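Local coordinates for bifunctional protein FolD (Thermus thermophilus, PDB 6V6Y) that probably catalyses the NADP-dependent oxidation of 5,10-methylenetetrahydrofolate and the hydrolysis of the resulting methenyl form to 10-formyltetrahydrofolate, at residues A[155-160]-A[196-201]; A[30-35]-A[264-269]. All blocks are in the same frame, centred on the assembly; numbering follows the deposited sequence.

Contact 1 (A[155-160]-A[196-201])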
loop_
_atom_site.group_PDB
_atom_site.type_symbol
_atom_site.label_atom_id
_atom_site.label_comp_id
_atom_site.label_asym_id
_atom_site.label_seq_id
_atom_site.Cartn_x
_atom_site.Cartn_y
_atom_site.Cartn_z
ATOM N N GLY A 155 -4.244 -5.611 -17.568
ATOM C CA GLY A 155 -5.173 -6.717 -17.635
ATOM C C GLY A 155 -4.592 -8.076 -17.323
ATOM O O GLY A 155 -5.334 -9.064 -17.346
ATOM N N LYS A 156 -3.308 -8.169 -17.001
ATOM C CA LYS A 156 -2.710 -9.465 -16.697
ATOM C C LYS A 156 -3.048 -9.920 -15.282
ATOM O O LYS A 156 -3.095 -9.121 -14.347
ATOM C CB LYS A 156 -1.182 -9.412 -16.849
ATOM C CG LYS A 156 -0.670 -9.326 -18.281
ATOM C CD LYS A 156 -0.760 -10.648 -19.024
ATOM C CE LYS A 156 -0.045 -10.537 -20.379
ATOM N NZ LYS A 156 -0.589 -9.381 -21.158
ATOM N N GLU A 157 -3.233 -11.222 -15.127
ATOM C CA GLU A 157 -3.378 -11.828 -13.811
ATOM C C GLU A 157 -1.994 -12.041 -13.217
ATOM O O GLU A 157 -1.254 -12.923 -13.665
ATOM C CB GLU A 157 -4.121 -13.151 -13.933
ATOM C CG GLU A 157 -4.693 -13.644 -12.649
ATOM C CD GLU A 157 -6.131 -14.054 -12.820
ATOM O OE1 GLU A 157 -6.474 -15.155 -12.344
ATOM O OE2 GLU A 157 -6.902 -13.291 -13.451
ATOM N N VAL A 158 -1.631 -11.241 -12.217
ATOM C CA VAL A 158 -0.346 -11.367 -11.541
ATOM C C VAL A 158 -0.566 -11.901 -10.132
ATOM O O VAL A 158 -1.380 -11.352 -9.372
ATOM C CB VAL A 158 0.400 -10.025 -11.495
ATOM C CG1 VAL A 158 1.741 -10.202 -10.818
ATOM C CG2 VAL A 158 0.552 -9.459 -12.898
ATOM N N VAL A 159 0.160 -12.967 -9.781
ATOM C CA VAL A 159 0.260 -13.428 -8.398
ATOM C C VAL A 159 1.649 -13.094 -7.859
ATOM O O VAL A 159 2.671 -13.397 -8.490
ATOM C CB VAL A 159 -0.044 -14.929 -8.257
ATOM C CG1 VAL A 159 0.154 -15.374 -6.803
ATOM C CG2 VAL A 159 -1.467 -15.241 -8.736
ATOM N N VAL A 160 1.677 -12.440 -6.705
ATOM C CA VAL A 160 2.894 -12.127 -5.974
ATOM C C VAL A 160 2.874 -12.982 -4.714
ATOM O O VAL A 160 1.917 -12.909 -3.930
ATOM C CB VAL A 160 2.949 -10.628 -5.642
ATOM C CG1 VAL A 160 4.185 -10.276 -4.844
ATOM C CG2 VAL A 160 2.815 -9.806 -6.922
ATOM N N THR A 196 -1.340 -19.991 -7.221
ATOM C CA THR A 196 -0.306 -19.629 -8.189
ATOM C C THR A 196 -0.647 -20.114 -9.596
ATOM O O THR A 196 -0.309 -19.432 -10.571
ATOM C CB THR A 196 1.064 -20.138 -7.743
ATOM O OG1 THR A 196 1.073 -21.569 -7.649
ATOM C CG2 THR A 196 1.426 -19.521 -6.399
ATOM N N ARG A 197 -1.405 -21.213 -9.722
ATOM C CA ARG A 197 -1.752 -21.751 -11.038
ATOM C C ARG A 197 -2.552 -20.767 -11.888
ATOM O O ARG A 197 -2.618 -20.933 -13.112
ATOM C CB ARG A 197 -2.542 -23.055 -10.883
ATOM C CG ARG A 197 -1.694 -24.325 -10.993
ATOM C CD ARG A 197 -2.548 -25.613 -11.091
ATOM N NE ARG A 197 -3.378 -25.843 -9.903
ATOM C CZ ARG A 197 -2.987 -26.518 -8.822
ATOM N NH1 ARG A 197 -1.770 -27.040 -8.762
ATOM N NH2 ARG A 197 -3.817 -26.671 -7.791
ATOM N N ARG A 198 -3.167 -19.756 -11.278
ATOM C CA ARG A 198 -3.917 -18.762 -12.036
ATOM C C ARG A 198 -3.036 -17.742 -12.732
ATOM O O ARG A 198 -3.498 -17.089 -13.680
ATOM C CB ARG A 198 -4.868 -18.005 -11.118
ATOM C CG ARG A 198 -5.554 -18.853 -10.066
ATOM C CD ARG A 198 -6.350 -17.955 -9.155
ATOM N NE ARG A 198 -6.856 -18.684 -8.005
ATOM C CZ ARG A 198 -7.122 -18.120 -6.827
ATOM N NH1 ARG A 198 -6.935 -16.808 -6.646
ATOM N NH2 ARG A 198 -7.588 -18.871 -5.836
ATOM N N ALA A 199 -1.792 -17.583 -12.276
ATOM C CA ALA A 199 -0.976 -16.443 -12.676
ATOM C C ALA A 199 -0.480 -16.588 -14.114
ATOM O O ALA A 199 0.139 -17.595 -14.464
ATOM C CB ALA A 199 0.215 -16.284 -11.727
ATOM N N GLN A 200 -0.764 -15.575 -14.940
ATOM C CA GLN A 200 -0.019 -15.373 -16.174
ATOM C C GLN A 200 1.374 -14.814 -15.898
ATOM O O GLN A 200 2.323 -15.128 -16.621
ATOM C CB GLN A 200 -0.775 -14.424 -17.101
ATOM C CG GLN A 200 -2.200 -14.833 -17.437
ATOM C CD GLN A 200 -2.963 -13.695 -18.109
ATOM O OE1 GLN A 200 -3.248 -12.662 -17.479
ATOM N NE2 GLN A 200 -3.264 -13.858 -19.401
ATOM N N VAL A 201 1.516 -13.972 -14.872
ATOM C CA VAL A 201 2.823 -13.544 -14.377
ATOM C C VAL A 201 2.883 -13.949 -12.914
ATOM O O VAL A 201 2.003 -13.572 -12.124
ATOM C CB VAL A 201 3.052 -12.031 -14.555
ATOM C CG1 VAL A 201 4.437 -11.606 -14.035
ATOM C CG2 VAL A 201 2.865 -11.613 -16.016
#
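Two backbone N-H groups converge on the carbonyl oxygen of Glu157. Val201 N makes the firmer bond, 3.2 Å to Glu157 O, nearly straight at hydrogen but tilted from the carbonyl plane, while Gln200 N adds a weak, bent one. The Gln200 side chain then returns to the same residue: its OE1 accepts a hydrogen bond from Glu157 N at 2.8 Å, in the plane of the amide carbonyl and almost linear (173°). With Gln200 CG anti to the carbonyl carbon (chi1 -56°) and the chain extended beyond it, the amide reaches the peptide just ahead of the strand, and the Lys156 side chain crosses that of Gln200 at about a right angle, Lys156 CD 3.6 Å from Gln200 OE1. Further on, Val159 N donates to Val201 O at 3.0 Å. This is how strands 157-161 and 201-204 begin to run parallel as neighbours in the Rossmann-type NADP-binding sheet. Val158 and Val201 stand side by side on one face, Val158 CG2 to Val201 CB 4.0 Å; on the other, Val159 CG2 sits 3.6 Å from Ala199 CB, in the turn from Thr196 to Ala199. Glu157 OE1 also rests 3.5 Å from Arg198 CB, carboxylate and guanidinium planes nearly perpendicular. Their charges pair across the dimer instead: Glu157 OE1 with Arg198 NH2 of the second subunit, and Arg198 NH2 with Glu157 OE1 of that subunit.

Contact 2 (A[30-35]-A[264-269]); sequences PSLRVI and MLMGNT
The ring of Pro30 presents its CB corner to the Thr269 methyl, CB to CG2 3.9 Å, and the flat group behind that methyl is the Leu265 carbonyl, which Thr269 grips from both faces. Thr269 N comes to Leu265 O from one face as the ordinary helical bond; Thr269 OG1 comes from the opposite face, donating its proton at 2.9 Å. Because OG1 lies anti to the carbonyl carbon (chi1 -63°), it is turned back along the helix, and CG2, anti to the backbone N, is left facing the strand. There Thr269 CG2 also lies 4.1 Å from Leu32 CB. Leu32 crosses Thr269 at about a right angle and passes its CD1 within 3.8 Å of the already bonded OG1, while its CD2 makes a looser contact, 4.5 Å, with Met266 CE. No hydrogen bond joins the two segments; they meet by van der Waals packing, most of it at Thr269. With a serine in its place the methyl is missing, and Pro30 CB and Leu32 CB would probably lose their shared partner, a gap opening between strand and helix. The short axes pass 9.6 Å apart at 122°, which lays the C-terminal helix 257-276 obliquely over the start of strand 31-37, the middle strand of the parallel sheet it forms with 60-66 and 90-93. Tyr59 and Val116 pack on Thr269 from neighbouring loops, and Met266 is wedged against helices 8-24 and 41-57.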
loop_
_atom_site.group_PDB
_atom_site.type_symbol
_atom_site.label_atom_id
_atom_site.label_comp_id
_atom_site.label_asym_id
_atom_site.label_seq_id
_atom_site.Cartn_x
_atom_site.Cartn_y
_atom_site.Cartn_z
ATOM N N PRO A 30 26.037 12.336 -8.753
ATOM C CA PRO A 30 25.297 11.916 -7.556
ATOM C C PRO A 30 26.225 11.275 -6.542
ATOM O O PRO A 30 27.263 10.692 -6.884
ATOM C CB PRO A 30 24.269 10.904 -8.090
ATOM C CG PRO A 30 24.313 11.017 -9.585
ATOM C CD PRO A 30 25.687 11.523 -9.928
ATOM N N SER A 31 25.833 11.386 -5.276
ATOM C CA SER A 31 26.653 10.937 -4.160
ATOM C C SER A 31 25.826 10.000 -3.288
ATOM O O SER A 31 24.771 10.393 -2.776
ATOM C CB SER A 31 27.163 12.139 -3.356
ATOM O OG SER A 31 27.807 11.733 -2.160
ATOM N N LEU A 32 26.318 8.780 -3.094
ATOM C CA LEU A 32 25.614 7.744 -2.347
ATOM C C LEU A 32 26.389 7.399 -1.080
ATOM O O LEU A 32 27.603 7.169 -1.131
ATOM C CB LEU A 32 25.425 6.490 -3.215
ATOM C CG LEU A 32 24.901 5.196 -2.575
ATOM C CD1 LEU A 32 23.421 5.302 -2.180
ATOM C CD2 LEU A 32 25.126 4.014 -3.526
ATOM N N ARG A 33 25.696 7.370 0.057
ATOM C CA ARG A 33 26.271 6.881 1.301
ATOM C C ARG A 33 25.575 5.594 1.705
ATOM O O ARG A 33 24.350 5.563 1.838
ATOM C CB ARG A 33 26.124 7.894 2.431
ATOM C CG ARG A 33 27.027 9.052 2.338
ATOM C CD ARG A 33 28.488 8.656 2.300
ATOM N NE ARG A 33 29.227 9.790 1.776
ATOM C CZ ARG A 33 29.667 10.787 2.535
ATOM N NH1 ARG A 33 29.465 10.747 3.851
ATOM N NH2 ARG A 33 30.321 11.808 1.984
ATOM N N VAL A 34 26.359 4.553 1.943
ATOM C CA VAL A 34 25.846 3.271 2.384
ATOM C C VAL A 34 26.405 2.999 3.769
ATOM O O VAL A 34 27.628 2.999 3.962
ATOM C CB VAL A 34 26.215 2.152 1.404
ATOM C CG1 VAL A 34 25.663 0.828 1.907
ATOM C CG2 VAL A 34 25.673 2.491 0.028
ATOM N N ILE A 35 25.509 2.761 4.727
ATOM C CA ILE A 35 25.856 2.503 6.119
ATOM C C ILE A 35 25.687 1.017 6.393
ATOM O O ILE A 35 24.643 0.437 6.068
ATOM C CB ILE A 35 24.973 3.324 7.076
ATOM C CG1 ILE A 35 25.218 4.824 6.901
ATOM C CG2 ILE A 35 25.210 2.893 8.511
ATOM C CD1 ILE A 35 24.228 5.693 7.683
ATOM N N MET A 264 18.312 -0.361 -10.309
ATOM C CA MET A 264 17.308 0.618 -9.916
ATOM C C MET A 264 17.715 1.384 -8.669
ATOM O O MET A 264 17.219 2.496 -8.457
ATOM C CB MET A 264 15.943 -0.057 -9.708
ATOM C CG MET A 264 15.517 -0.948 -10.861
ATOM S SD MET A 264 15.400 -0.096 -12.437
ATOM C CE MET A 264 14.228 1.160 -12.067
ATOM N N LEU A 265 18.601 0.823 -7.841
ATOM C CA LEU A 265 19.195 1.620 -6.775
ATOM C C LEU A 265 20.057 2.744 -7.352
ATOM O O LEU A 265 20.005 3.886 -6.876
ATOM C CB LEU A 265 20.013 0.724 -5.844
ATOM C CG LEU A 265 20.915 1.470 -4.857
ATOM C CD1 LEU A 265 20.088 2.315 -3.875
ATOM C CD2 LEU A 265 21.823 0.492 -4.127
ATOM N N MET A 266 20.846 2.448 -8.388
ATOM C CA MET A 266 21.598 3.516 -9.043
ATOM C C MET A 266 20.641 4.541 -9.638
ATOM O O MET A 266 20.881 5.754 -9.554
ATOM C CB MET A 266 22.528 2.943 -10.124
ATOM C CG MET A 266 23.531 1.951 -9.569
ATOM S SD MET A 266 24.366 2.751 -8.217
ATOM C CE MET A 266 24.620 1.384 -7.121
ATOM N N GLY A 267 19.528 4.067 -10.214
ATOM C CA GLY A 267 18.548 4.986 -10.769
ATOM C C GLY A 267 17.839 5.800 -9.703
ATOM O O GLY A 267 17.503 6.968 -9.918
ATOM N N ASN A 268 17.602 5.205 -8.535
ATOM C CA ASN A 268 16.989 5.978 -7.457
ATOM C C ASN A 268 17.967 7.008 -6.903
ATOM O O ASN A 268 17.544 8.045 -6.368
ATOM C CB ASN A 268 16.521 5.058 -6.328
ATOM C CG ASN A 268 15.067 4.626 -6.458
ATOM O OD1 ASN A 268 14.358 4.989 -7.401
ATOM N ND2 ASN A 268 14.611 3.838 -5.483
ATOM N N THR A 269 19.272 6.726 -7.000
ATOM C CA THR A 269 20.266 7.666 -6.492
ATOM C C THR A 269 20.301 8.930 -7.351
ATOM O O THR A 269 20.267 10.050 -6.831
ATOM C CB THR A 269 21.636 6.993 -6.425
ATOM O OG1 THR A 269 21.577 5.910 -5.496
ATOM C CG2 THR A 269 22.708 7.976 -5.947
#

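Overall arrangement
Contacts 1 and 2 lie on opposite sides of the chain's centre, their centres 32 Å apart and their nearest atoms about 16 Å apart, and they share no sheet. Contact 1 joins neighbouring strands inside the NADP-binding domain; contact 2 joins the catalytic-domain sheet to helix 257-276. In chain order, strand 31-37 comes first, then both halves of contact 1, and last the helix, so contact 2 spans almost the whole chain. By packing back on the catalytic-domain sheet, the final helix probably helps to tie the two domains together. Contact 1 meanwhile touches the second subunit, whereas the segments of contact 2 meet no other chain.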